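Long-range contact in DyP-type peroxidase (Pleurotus ostreatus PC15, PDB 6FSK), which is a heme-dependent dye-decolorizing peroxidase that probably uses hydrogen peroxide to oxidise dyes and, at a non-canonical site, Mn(II): residues A[310-316]-A[331-337]. The protein carries 1 engineered substitution. Sequence-based numbering, arbitrary orientation.
Sequences FDFGDSL and RKTYPRN. With HEM (protoporphyrin IX containing Fe), chain C.
F310 and F312 each carry an arginine from 331-337 flat on one face, two cation-pi stacks beside the proximal heme helix of the DyP peroxidase fold. Helix 329-333 begins with H329, the axial ligand of the heme iron. The tightly packed part lies around R336 and R331. The R336 guanidinium is nearly parallel to the F310 ring, planes 8° apart, with CZ 3.9 Å from the ring centroid. CE2 of Y334 lies near the rim of the opposite guanidinium face. In the guanidinium plane, R336 NH2 donates to the heme propionate oxygen O1D at 2.9 Å. NH2 also bonds N308, and NH1 donates to F310 O. Stack and bonds together fix the rotation of this heme-binding arginine.

R331 runs antiparallel to the F312 side chain. Its CG stands anti to the backbone N (chi1 -169°) and the chain stays extended to NE, which brings CD over the ring centre, 3.8 Å from the F312 centroid, as a CH-pi contact. The guanidinium lies flat over F312 CG, planes 5° apart. NH2 of R331 donates to S315 OG at 2.9 Å, while NE forms a salt bridge with D338. With an alanine in place of R331, that face of F312 would probably lose its cover and D338 this salt bridge. P335 O comes to the F312 ring edge, 3.4 Å from CD2.

Where D311 and G313 meet N337 the contact is looser and nearer solvent. G313 is exposed, and D311 and N337 are partly so. N337 N bonds D311 O, but N337 ND2 reaches G313 O only weakly. D311 OD1 closes an Asx turn on G313 N. Beyond the stack, one water donates to S315 OG and accepts from R331 NH1, 3.0 Å from that nitrogen.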
loop_
_atom_site.group_PDB
_atom_site.type_symbol
_atom_site.label_atom_id
_atom_site.label_comp_id
_atom_site.label_asym_id
_atom_site.label_seq_id
_atom_site.Cartn_x
_atom_site.Cartn_y
_atom_site.Cartn_z
ATOM N N PHE A 310 -3.242 16.366 -12.169
ATOM C CA PHE A 310 -2.744 15.941 -13.501
ATOM C C PHE A 310 -3.443 14.640 -13.802
ATOM O O PHE A 310 -3.946 13.964 -12.869
ATOM C CB PHE A 310 -1.230 15.769 -13.554
ATOM C CG PHE A 310 -0.681 14.750 -12.557
ATOM C CD1 PHE A 310 -0.375 15.128 -11.290
ATOM C CD2 PHE A 310 -0.491 13.438 -12.940
ATOM C CE1 PHE A 310 0.125 14.227 -10.381
ATOM C CE2 PHE A 310 0.007 12.539 -12.071
ATOM C CZ PHE A 310 0.307 12.919 -10.820
ATOM N N ASP A 311 -3.590 14.314 -15.080
ATOM C CA ASP A 311 -4.272 13.119 -15.476
ATOM C C ASP A 311 -3.569 12.351 -16.605
ATOM O O ASP A 311 -4.081 11.367 -17.071
ATOM C CB ASP A 311 -5.718 13.413 -15.832
ATOM C CG ASP A 311 -5.849 14.402 -16.992
ATOM O OD1 ASP A 311 -4.891 14.776 -17.662
ATOM O OD2 ASP A 311 -6.974 14.870 -17.239
ATOM N N PHE A 312 -2.389 12.829 -17.028
ATOM C CA PHE A 312 -1.640 12.290 -18.185
ATOM C C PHE A 312 -2.213 12.640 -19.581
ATOM O O PHE A 312 -1.648 12.231 -20.597
ATOM C CB PHE A 312 -1.308 10.790 -18.087
ATOM C CG PHE A 312 -0.726 10.368 -16.746
ATOM C CD1 PHE A 312 0.435 10.872 -16.275
ATOM C CD2 PHE A 312 -1.321 9.366 -16.043
ATOM C CE1 PHE A 312 0.981 10.492 -15.066
ATOM C CE2 PHE A 312 -0.793 8.939 -14.810
ATOM C CZ PHE A 312 0.357 9.507 -14.362
ATOM N N GLY A 313 -3.207 13.483 -19.571
ATOM C CA GLY A 313 -3.803 14.008 -20.791
ATOM C C GLY A 313 -4.124 12.922 -21.764
ATOM O O GLY A 313 -4.708 11.903 -21.435
ATOM N N ASP A 314 -3.737 13.109 -23.032
ATOM C CA ASP A 314 -3.864 12.077 -24.029
ATOM C C ASP A 314 -2.451 11.578 -24.471
ATOM O O ASP A 314 -2.270 11.041 -25.563
ATOM C CB ASP A 314 -4.670 12.571 -25.270
ATOM C CG ASP A 314 -3.972 13.750 -25.967
ATOM O OD1 ASP A 314 -2.986 14.313 -25.460
ATOM O OD2 ASP A 314 -4.426 14.123 -27.081
ATOM N N SER A 315 -1.473 11.604 -23.534
ATOM C CA SER A 315 -0.109 11.274 -23.909
ATOM C C SER A 315 0.042 9.819 -24.339
ATOM O O SER A 315 0.854 9.475 -25.200
ATOM C CB SER A 315 0.859 11.684 -22.835
ATOM O OG SER A 315 0.482 11.064 -21.589
ATOM N N LEU A 316 -0.720 8.915 -23.724
ATOM C CA LEU A 316 -0.674 7.535 -24.132
ATOM C C LEU A 316 -1.093 7.335 -25.586
ATOM O O LEU A 316 -0.305 6.726 -26.366
ATOM C CB LEU A 316 -1.404 6.596 -23.165
ATOM C CG LEU A 316 -1.345 5.104 -23.520
ATOM C CD1 LEU A 316 0.026 4.527 -23.615
ATOM C CD2 LEU A 316 -2.180 4.320 -22.546
ATOM N N ARG A 331 2.056 5.710 -12.463
ATOM C CA ARG A 331 1.222 5.519 -13.633
ATOM C C ARG A 331 0.783 4.078 -13.822
ATOM O O ARG A 331 -0.330 3.802 -14.319
ATOM C CB ARG A 331 1.971 6.069 -14.887
ATOM C CG ARG A 331 1.172 6.193 -16.183
ATOM C CD ARG A 331 1.979 7.150 -17.084
ATOM N NE ARG A 331 1.192 7.340 -18.314
ATOM C CZ ARG A 331 1.459 8.306 -19.179
ATOM N NH1 ARG A 331 2.573 9.003 -19.030
ATOM N NH2 ARG A 331 0.658 8.487 -20.173
ATOM N N LYS A 332 1.666 3.143 -13.463
ATOM C CA LYS A 332 1.384 1.727 -13.389
ATOM C C LYS A 332 0.351 1.429 -12.309
ATOM O O LYS A 332 -0.468 0.537 -12.518
ATOM C CB LYS A 332 2.641 0.929 -13.102
ATOM C CG LYS A 332 3.551 0.787 -14.281
ATOM C CD LYS A 332 3.143 -0.363 -15.229
ATOM C CE LYS A 332 4.201 -0.748 -16.213
ATOM N NZ LYS A 332 3.777 -1.950 -16.929
ATOM N N THR A 333 0.231 2.208 -11.271
ATOM C CA THR A 333 -0.621 1.866 -10.150
ATOM C C THR A 333 -1.914 2.699 -10.093
ATOM O O THR A 333 -2.899 2.184 -9.629
ATOM C CB THR A 333 0.127 1.965 -8.805
ATOM O OG1 THR A 333 0.567 3.310 -8.608
ATOM C CG2 THR A 333 1.298 0.932 -8.695
ATOM N N TYR A 334 -1.891 3.873 -10.670
ATOM C CA TYR A 334 -3.130 4.630 -10.920
ATOM C C TYR A 334 -3.003 5.250 -12.321
ATOM O O TYR A 334 -2.449 6.344 -12.498
ATOM C CB TYR A 334 -3.387 5.695 -9.884
ATOM C CG TYR A 334 -4.632 6.541 -10.133
ATOM C CD1 TYR A 334 -5.714 6.042 -10.763
ATOM C CD2 TYR A 334 -4.674 7.839 -9.653
ATOM C CE1 TYR A 334 -6.832 6.870 -10.991
ATOM C CE2 TYR A 334 -5.754 8.635 -9.852
ATOM C CZ TYR A 334 -6.832 8.133 -10.495
ATOM O OH TYR A 334 -7.904 9.035 -10.733
ATOM N N PRO A 335 -3.571 4.582 -13.311
ATOM C CA PRO A 335 -3.375 5.024 -14.734
ATOM C C PRO A 335 -4.001 6.340 -15.133
ATOM O O PRO A 335 -3.678 6.869 -16.209
ATOM C CB PRO A 335 -3.973 3.855 -15.536
ATOM C CG PRO A 335 -3.722 2.664 -14.656
ATOM C CD PRO A 335 -3.997 3.167 -13.273
ATOM N N ARG A 336 -4.929 6.861 -14.336
ATOM C CA ARG A 336 -5.612 8.110 -14.715
ATOM C C ARG A 336 -6.162 8.036 -16.132
ATOM O O ARG A 336 -6.825 7.050 -16.520
ATOM C CB ARG A 336 -4.735 9.355 -14.441
ATOM C CG ARG A 336 -4.197 9.337 -12.969
ATOM C CD ARG A 336 -3.490 10.624 -12.580
ATOM N NE ARG A 336 -2.779 10.443 -11.313
ATOM C CZ ARG A 336 -2.753 11.301 -10.329
ATOM N NH1 ARG A 336 -3.277 12.513 -10.467
ATOM N NH2 ARG A 336 -2.181 10.939 -9.188
ATOM N N ASN A 337 -5.936 9.093 -16.928
ATOM C CA ASN A 337 -6.544 9.094 -18.275
ATOM C C ASN A 337 -6.014 8.044 -19.200
ATOM O O ASN A 337 -6.652 7.726 -20.238
ATOM C CB ASN A 337 -6.303 10.413 -18.950
ATOM C CG ASN A 337 -7.170 11.478 -18.494
ATOM O OD1 ASN A 337 -7.971 11.299 -17.642
ATOM N ND2 ASN A 337 -7.074 12.645 -19.186
HETATM C CHA HEM C . 2.283 5.861 -5.053
HETATM C CHB HEM C . 6.526 4.309 -3.373
HETATM C CHC HEM C . 4.722 -0.147 -3.119
HETATM C CHD HEM C . 0.555 1.336 -5.098
HETATM C C1A HEM C . 3.607 5.869 -4.611
HETATM C C2A HEM C . 4.456 7.015 -4.512
HETATM C C3A HEM C . 5.623 6.598 -4.000
HETATM C C4A HEM C . 5.519 5.178 -3.858
HETATM C CMA HEM C . 6.842 7.423 -3.772
HETATM C CAA HEM C . 4.079 8.421 -4.950
HETATM C CBA HEM C . 3.493 9.356 -3.900
HETATM C CGA HEM C . 2.105 8.961 -3.471
HETATM O O1A HEM C . 1.140 9.182 -4.205
HETATM O O2A HEM C . 1.971 8.431 -2.339
HETATM C C1B HEM C . 6.444 2.933 -3.146
HETATM C C2B HEM C . 7.427 2.124 -2.585
HETATM C C3B HEM C . 6.950 0.857 -2.461
HETATM C C4B HEM C . 5.591 0.923 -3.019
HETATM C CMB HEM C . 8.821 2.560 -2.209
HETATM C CAB HEM C . 7.528 -0.410 -1.964
HETATM C CBB HEM C . 8.549 -0.458 -1.137
HETATM C C1C HEM C . 3.489 -0.218 -3.690
HETATM C C2C HEM C . 2.668 -1.334 -3.905
HETATM C C3C HEM C . 1.495 -0.950 -4.488
HETATM C C4C HEM C . 1.557 0.489 -4.583
HETATM C CMC HEM C . 3.045 -2.735 -3.506
HETATM C CAC HEM C . 0.324 -1.708 -5.007
HETATM C CBC HEM C . 0.392 -2.980 -5.451
HETATM C C1D HEM C . 0.691 2.725 -5.178
HETATM C C2D HEM C . -0.479 3.571 -5.565
HETATM C C3D HEM C . 0.022 4.863 -5.502
HETATM C C4D HEM C . 1.430 4.736 -5.166
HETATM C CMD HEM C . -1.859 3.154 -5.884
HETATM C CAD HEM C . -0.696 6.161 -5.856
HETATM C CBD HEM C . -0.659 6.476 -7.318
HETATM C CGD HEM C . -1.489 7.692 -7.647
HETATM O O1D HEM C . -0.875 8.547 -8.333
HETATM O O2D HEM C . -2.597 7.831 -7.170
HETATM N NA HEM C . 4.296 4.693 -4.307
HETATM N NB HEM C . 5.366 2.185 -3.485
HETATM N NC HEM C . 2.823 0.901 -4.246
HETATM N ND HEM C . 1.797 3.456 -5.031
HETATM FE FE HEM C . 3.593 2.814 -4.345
HETATM O O HOH W 1 2.580 11.899 -19.831
#